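PDB 4OGZ: putative alpha-galactosidase/melibiase from Bacteroides fragilis, which probably hydrolyses terminal, non-reducing alpha-D-galactose residues from alpha-D-galactosides, as a glycoside hydrolase of family 27. Local coordinates for residues P17-G22 with D84-L89; N129-L134 with N362-M367; Q391-I396 with V403-L408; S438-Y443 with E453-W458. All coordinates share one frame; numbering follows the deposited sequence.

Contact 1: residues P17-G22 with D84-L89; sequences PPHVVG and DTQELL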
# COMPACT_ATOMS: atom_id res chain seq x y z
N PRO A 17 11.71 -1.44 -7.19
CA PRO A 17 10.76 -0.35 -7.19
C PRO A 17 10.33 -0.02 -5.76
O PRO A 17 10.40 -0.89 -4.89
CB PRO A 17 9.55 -0.93 -7.93
CG PRO A 17 10.05 -2.06 -8.74
CD PRO A 17 11.35 -2.51 -8.13
N PRO A 18 9.83 1.19 -5.52
CA PRO A 18 9.51 2.22 -6.52
C PRO A 18 10.73 2.98 -7.05
O PRO A 18 11.69 3.25 -6.29
CB PRO A 18 8.63 3.19 -5.73
CG PRO A 18 9.05 3.02 -4.30
CD PRO A 18 9.49 1.60 -4.14
N HIS A 19 10.69 3.26 -8.36
CA HIS A 19 11.73 4.06 -9.05
C HIS A 19 11.34 5.51 -9.20
O HIS A 19 12.08 6.31 -9.83
CB HIS A 19 12.02 3.45 -10.42
CG HIS A 19 12.47 2.02 -10.36
ND1 HIS A 19 13.56 1.63 -9.61
CD2 HIS A 19 12.01 0.90 -10.97
CE1 HIS A 19 13.73 0.33 -9.74
NE2 HIS A 19 12.78 -0.15 -10.53
N VAL A 20 10.19 5.87 -8.63
CA VAL A 20 9.72 7.25 -8.65
C VAL A 20 9.06 7.51 -7.29
O VAL A 20 8.28 6.68 -6.80
CB VAL A 20 8.77 7.50 -9.85
CG1 VAL A 20 7.82 6.37 -10.08
CG2 VAL A 20 7.97 8.77 -9.68
N VAL A 21 9.39 8.65 -6.69
CA VAL A 21 8.89 9.02 -5.38
C VAL A 21 8.59 10.50 -5.38
O VAL A 21 9.29 11.29 -6.01
CB VAL A 21 9.88 8.67 -4.27
CG1 VAL A 21 10.20 7.20 -4.31
CG2 VAL A 21 11.16 9.46 -4.41
N GLY A 22 7.50 10.89 -4.72
CA GLY A 22 7.12 12.28 -4.62
C GLY A 22 7.12 12.74 -3.18
O GLY A 22 6.91 11.93 -2.25
N ASP A 84 24.27 -3.36 -9.28
CA ASP A 84 23.07 -2.98 -10.03
C ASP A 84 23.00 -1.49 -10.05
O ASP A 84 23.34 -0.83 -9.07
CB ASP A 84 21.79 -3.54 -9.40
CG ASP A 84 20.57 -3.33 -10.27
OD1 ASP A 84 20.74 -3.37 -11.51
OD2 ASP A 84 19.44 -3.12 -9.75
N THR A 85 22.53 -0.95 -11.17
CA THR A 85 22.50 0.50 -11.38
C THR A 85 21.10 0.80 -11.83
O THR A 85 20.57 0.10 -12.65
CB THR A 85 23.52 0.95 -12.43
OG1 THR A 85 24.82 0.66 -11.94
CG2 THR A 85 23.41 2.47 -12.74
N GLN A 86 20.51 1.84 -11.27
CA GLN A 86 19.11 2.10 -11.49
C GLN A 86 18.78 3.55 -11.24
O GLN A 86 19.44 4.19 -10.43
CB GLN A 86 18.30 1.21 -10.55
CG GLN A 86 16.82 1.30 -10.75
CD GLN A 86 16.42 0.96 -12.17
OE1 GLN A 86 16.32 1.84 -13.04
NE2 GLN A 86 16.25 -0.34 -12.43
N GLU A 87 17.75 4.06 -11.91
CA GLU A 87 17.34 5.46 -11.75
C GLU A 87 16.31 5.60 -10.61
O GLU A 87 15.48 4.73 -10.42
CB GLU A 87 16.76 5.99 -13.05
CG GLU A 87 16.11 7.36 -12.97
CD GLU A 87 15.44 7.80 -14.27
OE1 GLU A 87 15.74 7.24 -15.35
OE2 GLU A 87 14.60 8.72 -14.21
N LEU A 88 16.42 6.67 -9.84
CA LEU A 88 15.38 7.11 -8.93
C LEU A 88 14.95 8.51 -9.35
O LEU A 88 15.74 9.47 -9.35
CB LEU A 88 15.85 7.11 -7.48
CG LEU A 88 14.78 7.55 -6.46
CD1 LEU A 88 13.66 6.53 -6.36
CD2 LEU A 88 15.41 7.79 -5.11
N LEU A 89 13.70 8.60 -9.75
CA LEU A 89 13.06 9.84 -10.04
C LEU A 89 12.43 10.42 -8.77
O LEU A 89 11.56 9.81 -8.16
CB LEU A 89 12.05 9.58 -11.12
CG LEU A 89 11.68 10.84 -11.90
CD1 LEU A 89 11.15 10.50 -13.28
CD2 LEU A 89 10.67 11.64 -11.10
O HOH W 1 15.33 3.05 -8.38

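Contact 2: residues N129-L134 with N362-M367; sequences NGMRDL and NDVRQM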
# COMPACT_ATOMS: atom_id res chain seq x y z
N ASN A 129 13.08 -9.60 7.01
CA ASN A 129 12.36 -10.69 6.34
C ASN A 129 12.18 -10.50 4.86
O ASN A 129 11.52 -11.33 4.25
CB ASN A 129 10.99 -10.95 7.01
CG ASN A 129 9.99 -9.82 6.79
OD1 ASN A 129 10.16 -8.95 5.95
ND2 ASN A 129 8.92 -9.84 7.57
N GLY A 130 12.73 -9.42 4.28
CA GLY A 130 12.56 -9.18 2.88
C GLY A 130 11.60 -8.08 2.48
O GLY A 130 11.76 -7.51 1.40
N MSE A 131 10.64 -7.75 3.34
CA MSE A 131 9.55 -6.81 2.94
C MSE A 131 10.08 -5.41 2.70
O MSE A 131 9.69 -4.76 1.72
CB MSE A 131 8.39 -6.77 3.94
CG MSE A 131 7.70 -8.16 3.99
SE MSE A 131 6.31 -8.11 5.36
CE MSE A 131 5.24 -6.56 4.78
N ARG A 132 10.98 -4.93 3.57
CA ARG A 132 11.55 -3.59 3.34
C ARG A 132 12.26 -3.52 2.01
O ARG A 132 12.25 -2.48 1.31
CB ARG A 132 12.51 -3.19 4.46
CG ARG A 132 12.97 -1.75 4.39
CD ARG A 132 13.81 -1.32 5.56
NE ARG A 132 15.14 -1.94 5.54
CZ ARG A 132 16.24 -1.41 6.05
NH1 ARG A 132 16.22 -0.23 6.66
NH2 ARG A 132 17.36 -2.08 5.97
N ASP A 133 12.90 -4.62 1.63
CA ASP A 133 13.65 -4.61 0.35
C ASP A 133 12.79 -4.82 -0.89
O ASP A 133 13.29 -4.71 -2.02
CB ASP A 133 14.81 -5.61 0.45
CG ASP A 133 15.88 -5.10 1.37
OD1 ASP A 133 16.42 -4.02 1.05
OD2 ASP A 133 16.15 -5.73 2.43
N LEU A 134 11.49 -5.05 -0.68
CA LEU A 134 10.49 -5.03 -1.74
C LEU A 134 9.58 -3.83 -1.70
O LEU A 134 8.65 -3.71 -2.52
CB LEU A 134 9.66 -6.33 -1.67
CG LEU A 134 10.50 -7.56 -1.96
CD1 LEU A 134 9.62 -8.80 -1.97
CD2 LEU A 134 11.25 -7.48 -3.29
N ASN A 362 -1.71 -8.99 8.31
CA ASN A 362 -1.27 -10.13 9.11
C ASN A 362 -0.18 -9.74 10.07
O ASN A 362 0.30 -8.61 10.05
CB ASN A 362 -0.77 -11.25 8.19
CG ASN A 362 0.42 -10.82 7.32
OD1 ASN A 362 0.38 -9.79 6.66
ND2 ASN A 362 1.48 -11.63 7.31
N ASP A 363 0.23 -10.68 10.90
CA ASP A 363 1.39 -10.51 11.78
C ASP A 363 2.65 -10.83 11.01
O ASP A 363 3.01 -11.98 10.89
CB ASP A 363 1.29 -11.40 13.03
CG ASP A 363 2.37 -11.10 14.08
OD1 ASP A 363 3.25 -10.25 13.85
OD2 ASP A 363 2.31 -11.69 15.18
N VAL A 364 3.34 -9.80 10.51
CA VAL A 364 4.54 -10.00 9.72
C VAL A 364 5.76 -10.45 10.57
O VAL A 364 6.78 -10.80 10.01
CB VAL A 364 4.89 -8.72 8.87
CG1 VAL A 364 3.76 -8.39 7.92
CG2 VAL A 364 5.18 -7.51 9.73
N ARG A 365 5.65 -10.46 11.89
CA ARG A 365 6.75 -10.99 12.73
C ARG A 365 6.96 -12.49 12.54
O ARG A 365 7.99 -13.01 12.86
CB ARG A 365 6.52 -10.67 14.20
CG ARG A 365 6.51 -9.17 14.51
CD ARG A 365 5.98 -8.85 15.89
NE ARG A 365 4.75 -9.57 16.17
CZ ARG A 365 4.18 -9.64 17.36
NH1 ARG A 365 4.69 -9.02 18.41
NH2 ARG A 365 3.06 -10.34 17.51
N GLN A 366 5.96 -13.19 12.03
CA GLN A 366 6.08 -14.61 11.85
C GLN A 366 5.16 -15.05 10.75
O GLN A 366 3.94 -14.88 10.86
CB GLN A 366 5.72 -15.31 13.15
CG GLN A 366 5.32 -16.78 13.02
CD GLN A 366 5.37 -17.49 14.37
OE1 GLN A 366 4.47 -17.31 15.18
NE2 GLN A 366 6.44 -18.26 14.63
N MSE A 367 5.73 -15.59 9.69
CA MSE A 367 4.97 -15.95 8.50
C MSE A 367 5.34 -17.30 8.00
O MSE A 367 6.50 -17.69 8.05
CB MSE A 367 5.32 -14.89 7.43
CG MSE A 367 4.40 -13.70 7.58
SE MSE A 367 4.71 -12.38 6.17
CE MSE A 367 6.53 -11.86 6.70
O HOH W 2 9.09 -12.24 9.59

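Contact 3: residues Q391-I396 with V403-L408; sequences QAERAI and VWVKPL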
# COMPACT_ATOMS: atom_id res chain seq x y z
N GLN A 391 -4.79 1.81 -12.75
CA GLN A 391 -5.55 0.71 -12.14
C GLN A 391 -6.08 -0.16 -13.27
O GLN A 391 -6.66 0.35 -14.24
CB GLN A 391 -6.70 1.26 -11.30
CG GLN A 391 -7.70 0.24 -10.77
CD GLN A 391 -8.61 0.85 -9.72
OE1 GLN A 391 -8.15 1.56 -8.81
NE2 GLN A 391 -9.91 0.63 -9.86
N ALA A 392 -5.87 -1.47 -13.14
CA ALA A 392 -6.27 -2.38 -14.17
C ALA A 392 -7.75 -2.27 -14.48
O ALA A 392 -8.60 -2.10 -13.61
CB ALA A 392 -5.93 -3.79 -13.78
N GLU A 393 -8.06 -2.41 -15.76
CA GLU A 393 -9.42 -2.45 -16.22
C GLU A 393 -9.90 -3.88 -16.07
O GLU A 393 -9.15 -4.79 -16.37
CB GLU A 393 -9.44 -2.04 -17.68
CG GLU A 393 -10.80 -1.99 -18.29
CD GLU A 393 -10.76 -1.61 -19.76
OE1 GLU A 393 -10.30 -2.43 -20.57
OE2 GLU A 393 -11.18 -0.49 -20.11
N ARG A 394 -11.13 -4.09 -15.60
CA ARG A 394 -11.71 -5.40 -15.73
C ARG A 394 -12.34 -5.43 -17.11
O ARG A 394 -13.50 -5.06 -17.29
CB ARG A 394 -12.71 -5.70 -14.64
CG ARG A 394 -13.19 -7.12 -14.67
CD ARG A 394 -14.15 -7.39 -13.52
NE ARG A 394 -15.33 -6.54 -13.58
CZ ARG A 394 -16.27 -6.48 -12.65
NH1 ARG A 394 -16.20 -7.22 -11.56
NH2 ARG A 394 -17.31 -5.68 -12.82
N ALA A 395 -11.55 -5.91 -18.08
CA ALA A 395 -11.92 -5.94 -19.48
C ALA A 395 -13.13 -6.80 -19.79
O ALA A 395 -13.90 -6.45 -20.67
CB ALA A 395 -10.76 -6.45 -20.28
N ILE A 396 -13.22 -7.95 -19.12
CA ILE A 396 -14.24 -8.92 -19.32
C ILE A 396 -14.67 -9.46 -17.95
O ILE A 396 -13.83 -9.96 -17.21
CB ILE A 396 -13.75 -10.13 -20.12
CG1 ILE A 396 -13.24 -9.67 -21.49
CG2 ILE A 396 -14.86 -11.14 -20.30
CD1 ILE A 396 -12.73 -10.78 -22.35
N VAL A 403 -11.21 -11.23 -16.82
CA VAL A 403 -9.95 -10.92 -17.39
C VAL A 403 -9.69 -9.44 -17.10
O VAL A 403 -10.51 -8.60 -17.43
CB VAL A 403 -9.94 -11.21 -18.90
CG1 VAL A 403 -8.62 -10.77 -19.49
CG2 VAL A 403 -10.19 -12.69 -19.15
N TRP A 404 -8.57 -9.15 -16.43
CA TRP A 404 -8.18 -7.80 -16.05
C TRP A 404 -6.93 -7.42 -16.82
O TRP A 404 -6.10 -8.28 -17.09
CB TRP A 404 -7.90 -7.69 -14.57
CG TRP A 404 -9.06 -7.88 -13.61
CD1 TRP A 404 -9.68 -9.04 -13.30
CD2 TRP A 404 -9.67 -6.86 -12.78
NE1 TRP A 404 -10.66 -8.81 -12.35
CE2 TRP A 404 -10.69 -7.48 -12.04
CE3 TRP A 404 -9.48 -5.48 -12.65
CZ2 TRP A 404 -11.49 -6.77 -11.11
CZ3 TRP A 404 -10.27 -4.78 -11.76
CH2 TRP A 404 -11.26 -5.44 -10.98
N VAL A 405 -6.82 -6.14 -17.20
CA VAL A 405 -5.67 -5.65 -17.99
C VAL A 405 -5.07 -4.29 -17.51
O VAL A 405 -5.76 -3.31 -17.25
CB VAL A 405 -6.01 -5.61 -19.49
CG1 VAL A 405 -7.34 -4.93 -19.71
CG2 VAL A 405 -4.89 -4.94 -20.30
N LYS A 406 -3.77 -4.33 -17.31
CA LYS A 406 -3.01 -3.21 -16.77
C LYS A 406 -1.89 -2.86 -17.75
O LYS A 406 -0.92 -3.61 -17.92
CB LYS A 406 -2.44 -3.59 -15.39
CG LYS A 406 -1.92 -2.39 -14.60
CD LYS A 406 -1.09 -2.84 -13.41
CE LYS A 406 -0.95 -1.77 -12.33
NZ LYS A 406 -0.44 -0.47 -12.80
N PRO A 407 -2.02 -1.75 -18.46
CA PRO A 407 -0.88 -1.37 -19.31
C PRO A 407 0.33 -0.96 -18.47
O PRO A 407 0.16 -0.24 -17.51
CB PRO A 407 -1.39 -0.17 -20.11
CG PRO A 407 -2.86 -0.09 -19.86
CD PRO A 407 -3.16 -0.83 -18.57
N LEU A 408 1.54 -1.37 -18.88
CA LEU A 408 2.78 -1.11 -18.11
C LEU A 408 3.66 -0.12 -18.85
O LEU A 408 3.46 0.15 -20.05
CB LEU A 408 3.54 -2.41 -17.80
CG LEU A 408 2.71 -3.50 -17.07
CD1 LEU A 408 3.47 -4.81 -16.90
CD2 LEU A 408 2.22 -3.07 -15.69

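Contact 4: residues S438-Y443 with E453-W458; sequences SLDRVY and EASTGW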
# COMPACT_ATOMS: atom_id res chain seq x y z
N SER A 438 -0.63 -8.26 -27.30
CA SER A 438 0.28 -9.08 -28.07
C SER A 438 0.67 -10.27 -27.23
O SER A 438 0.97 -10.11 -26.03
CB SER A 438 1.55 -8.32 -28.40
OG SER A 438 2.48 -9.20 -29.02
N LEU A 439 0.75 -11.43 -27.87
CA LEU A 439 1.13 -12.64 -27.15
C LEU A 439 2.40 -13.27 -27.71
O LEU A 439 2.60 -14.47 -27.60
CB LEU A 439 -0.04 -13.64 -27.20
CG LEU A 439 -1.33 -13.14 -26.54
CD1 LEU A 439 -2.50 -14.09 -26.82
CD2 LEU A 439 -1.14 -12.95 -25.02
N ASP A 440 3.28 -12.48 -28.32
CA ASP A 440 4.50 -13.07 -28.84
C ASP A 440 5.47 -13.48 -27.72
O ASP A 440 6.18 -14.46 -27.86
CB ASP A 440 5.17 -12.11 -29.82
CG ASP A 440 4.30 -11.85 -31.04
OD1 ASP A 440 3.51 -12.72 -31.46
OD2 ASP A 440 4.41 -10.74 -31.59
N ARG A 441 5.47 -12.75 -26.62
CA ARG A 441 6.30 -13.03 -25.50
C ARG A 441 5.48 -12.89 -24.22
O ARG A 441 4.97 -11.81 -23.91
CB ARG A 441 7.47 -12.05 -25.48
CG ARG A 441 8.55 -12.47 -24.51
CD ARG A 441 9.69 -11.46 -24.49
NE ARG A 441 10.86 -12.00 -23.81
CZ ARG A 441 11.06 -11.99 -22.49
NH1 ARG A 441 10.16 -11.47 -21.66
NH2 ARG A 441 12.17 -12.52 -22.00
N VAL A 442 5.36 -13.99 -23.48
CA VAL A 442 4.44 -14.03 -22.35
C VAL A 442 5.18 -14.59 -21.16
O VAL A 442 5.79 -15.65 -21.24
CB VAL A 442 3.19 -14.87 -22.67
CG1 VAL A 442 2.29 -15.00 -21.44
CG2 VAL A 442 2.43 -14.24 -23.83
N TYR A 443 5.16 -13.84 -20.06
CA TYR A 443 5.86 -14.21 -18.85
C TYR A 443 4.83 -14.51 -17.75
O TYR A 443 3.94 -13.71 -17.48
CB TYR A 443 6.79 -13.07 -18.46
CG TYR A 443 7.55 -13.30 -17.18
CD1 TYR A 443 8.68 -14.11 -17.16
CD2 TYR A 443 7.14 -12.69 -15.99
CE1 TYR A 443 9.38 -14.33 -15.99
CE2 TYR A 443 7.84 -12.89 -14.82
CZ TYR A 443 8.95 -13.72 -14.82
OH TYR A 443 9.63 -13.93 -13.65
N GLU A 453 3.32 -21.32 -24.69
CA GLU A 453 2.09 -21.52 -25.47
C GLU A 453 2.12 -20.76 -26.81
O GLU A 453 2.96 -19.88 -27.02
CB GLU A 453 0.87 -21.08 -24.65
CG GLU A 453 0.76 -21.66 -23.22
CD GLU A 453 0.11 -23.04 -23.16
OE1 GLU A 453 -0.31 -23.58 -24.19
OE2 GLU A 453 0.02 -23.59 -22.05
N ALA A 454 1.21 -21.10 -27.71
CA ALA A 454 1.16 -20.46 -29.02
C ALA A 454 1.04 -18.93 -28.95
O ALA A 454 0.34 -18.36 -28.10
CB ALA A 454 -0.00 -21.01 -29.83
N SER A 455 1.70 -18.27 -29.89
CA SER A 455 1.60 -16.82 -30.05
C SER A 455 0.23 -16.37 -30.56
O SER A 455 -0.10 -15.19 -30.48
CB SER A 455 2.69 -16.36 -30.99
OG SER A 455 2.57 -17.03 -32.23
N THR A 456 -0.56 -17.31 -31.07
CA THR A 456 -1.95 -17.05 -31.46
C THR A 456 -2.95 -17.31 -30.30
O THR A 456 -4.16 -17.19 -30.47
CB THR A 456 -2.33 -17.91 -32.68
OG1 THR A 456 -2.00 -19.28 -32.41
CG2 THR A 456 -1.56 -17.46 -33.93
N GLY A 457 -2.45 -17.70 -29.13
CA GLY A 457 -3.27 -17.78 -27.93
C GLY A 457 -3.49 -19.21 -27.49
O GLY A 457 -3.12 -20.14 -28.18
N TRP A 458 -4.07 -19.38 -26.31
CA TRP A 458 -4.24 -20.70 -25.72
C TRP A 458 -5.35 -20.63 -24.68
O TRP A 458 -5.86 -19.56 -24.39
CB TRP A 458 -2.91 -21.21 -25.10
CG TRP A 458 -2.50 -20.49 -23.84
CD1 TRP A 458 -2.65 -20.94 -22.56
CD2 TRP A 458 -1.90 -19.19 -23.74
NE1 TRP A 458 -2.17 -20.02 -21.68
CE2 TRP A 458 -1.71 -18.93 -22.38
CE3 TRP A 458 -1.49 -18.23 -24.67
CZ2 TRP A 458 -1.14 -17.75 -21.91
CZ3 TRP A 458 -0.93 -17.05 -24.20
CH2 TRP A 458 -0.76 -16.83 -22.83
O HOH W 3 0.54 -11.90 -30.65

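Contact 1: residues P17-G22 with D84-L89
The short edge strand 20-23 of the N-terminal Ig-like domain begins here, V20 pairing in parallel with L89 of strand 82-92, the first and last strands of that sheet lying side by side. L89 is held through both backbone polar atoms: its N donates to H19 O at 2.8 Å, nearly straight at the hydrogen, and its O receives V21 N at 2.9 Å. This is the staggered pattern of a parallel pair, in which L89 bonds to the residues flanking its partner V20. V20 and L89 put their side chains on the same face, CB to CB 4.1 Å, while V21 and L88 occupy the other, where CG1 of V21 meets CD1 of L88 and F31 of strand 28-36 packs on both. Branched aliphatic residues suit such positions, covering the sheet.

Ahead of the strand, the cis peptide before P18 turns the chain, and the H19 ring is sandwiched. CA of P17 lies over the centre of one face, and the amide of Q86 covers the opposite face toward the rim, its plane 41° from that of the ring; H19 CE1 comes within 3.4 Å of Q86 CG. The bend of Q86 at chi2 (57°) brings its OE1 back to accept from the backbone N of E87, which steadies the amide over the imidazole. A water in the plane of the ring links H19 ND1 to E87 O, each at 2.6 Å. The histidine thus extends the contact ahead of the first backbone bond: Q86 packs on one face from across, P17 backs the other, and a water adds a polar link at the edge.

Contact 2: residues N129-L134 with N362-M367
A small contact, part apolar and part polar, joins two loops of the TIM-barrel domain: the one that leaves helix 116-128 and the one between strand 358-360 and helix 369-375. M131 and M367, both selenomethionines, reach across with flexible, polarisable ends. SE of M131 rests 3.6 Å from CG1 of V364, and CE of M367 approaches the same selenium at 4.0 Å. The M367 chain bends at chi3 (-67°), bringing its methyl beside the amide of N129, whose side chain it crosses at about a right angle.

N129 serves both loops. Its OD1 accepts from M131 N at 2.9 Å in an Asx turn, which spans G130, whose positive phi ends the helix. The ND2 on the other branch makes a weak, bent bond to V364 O, while a water accepts from ND2 and donates to V364 O at 2.8 Å. Facing it, the type I turn D363-Q366 is braced by R365, which grips the D363 carboxylate side-on through NE and NH2; D363 OD1 also receives R365 N, a second Asx turn. V364 and R365 also touch helix 116-128, so the contact joins first and last units of the closed (beta/alpha)8 barrel, where strands 102-105 and 358-360 are neighbours.

Contact 3: residues Q391-I396 with V403-L408
With CG anti to the backbone N (chi1 -173°), the R394 side chain runs across the indole of W404, whose own CG lies anti to the carbonyl carbon (chi1 -66°). CB of R394 sits 3.6 Å from the centroid of the six-membered ring, only 5° off its normal, a CH-pi contact; CG and CD continue over the same indole, CD reaching 3.6 Å from CZ2. A long aliphatic chain suits this place, since it covers a broad aromatic face while carrying its charge beyond, where NH1 forms a salt bridge with E301. A392 O lies at the edge of the indole, in its plane, and W404 NE1 is hydrogen-bonded to D402 OD2.

Away from the indole, A395 CB touches CG1 of V405 at 3.8 Å, and I396 packs against V403 on the sheet face that E393 and V405 share. The backbones are tied by reciprocal bonds between E393 and V405, with V405 N to E393 O at 2.8 Å, and by a second pair in which V403 N donates to I396 O at 2.9 Å and I396 N returns a longer bond to V403 O. Both A395 and I396 face V403, so the hairpin of strands 393-397 and 401-407, at the edge of the C-terminal antiparallel sheet, carries a classic beta bulge.

Contact 4: residues S438-Y443 with E453-W458
In the C-terminal beta-sandwich domain, the bend leading into strand 442-444 packs against the type I turn A454-G457 and the start of strand 458-462. L439 is central: its two methyls divide the work, CD1 lying 3.9 Å from G457 CA and CD2 meeting CZ3 of W458. G457 suits its place because its positive phi (111°) would press a side chain against the preceding carbonyl, and its bare CA admits the leucine methyl. CG1 of V442 comes to CH2 of W458 at 3.8 Å, the two side chains arriving from opposite directions. E453 CG covers one face of the indole toward its rim, and F470 meets W458 edge-to-face.

The solvent-facing part is polar. S455 CA makes a CA-H...O contact with L439 O at 3.5 Å, and S455 CB lies against D440 OD1. One water accepts from L439 N at 2.8 Å and donates to D440 OD1; its link to S455 O is weak, so only a weak water bridge crosses to the turn. Within the turn, G457 N closes on A454 O at 3.0 Å. D440 and R441 both face K473 of the C-terminal strand, a classic beta bulge. Bulge and turn are connections at the edge of the antiparallel sandwich, with L439, V442 and W458 packed between them beside strand 467-472.

The four contacts follow one another along the chain and sample three modules: contact 1 the Ig-like domain, contact 2 the TIM barrel, contacts 3 and 4 the C-terminal sandwich. Contacts 1 and 2 approach to about 4 Å between nearest atoms without touching, though their centres are about 22 Å apart; D133 bridges these modules through its salt bridge to R39. Contacts 3 and 4 both reach the six-stranded C-terminal sheet, their centres about 17 Å apart, and contact 3 also packs on helix 341-353 of the barrel through W404. Contacts 2 and 4 lie farthest apart, about 34 Å between centres. A triethylene glycol, probably from the crystallisation liquor, lies about 4 Å from the V21 side chain.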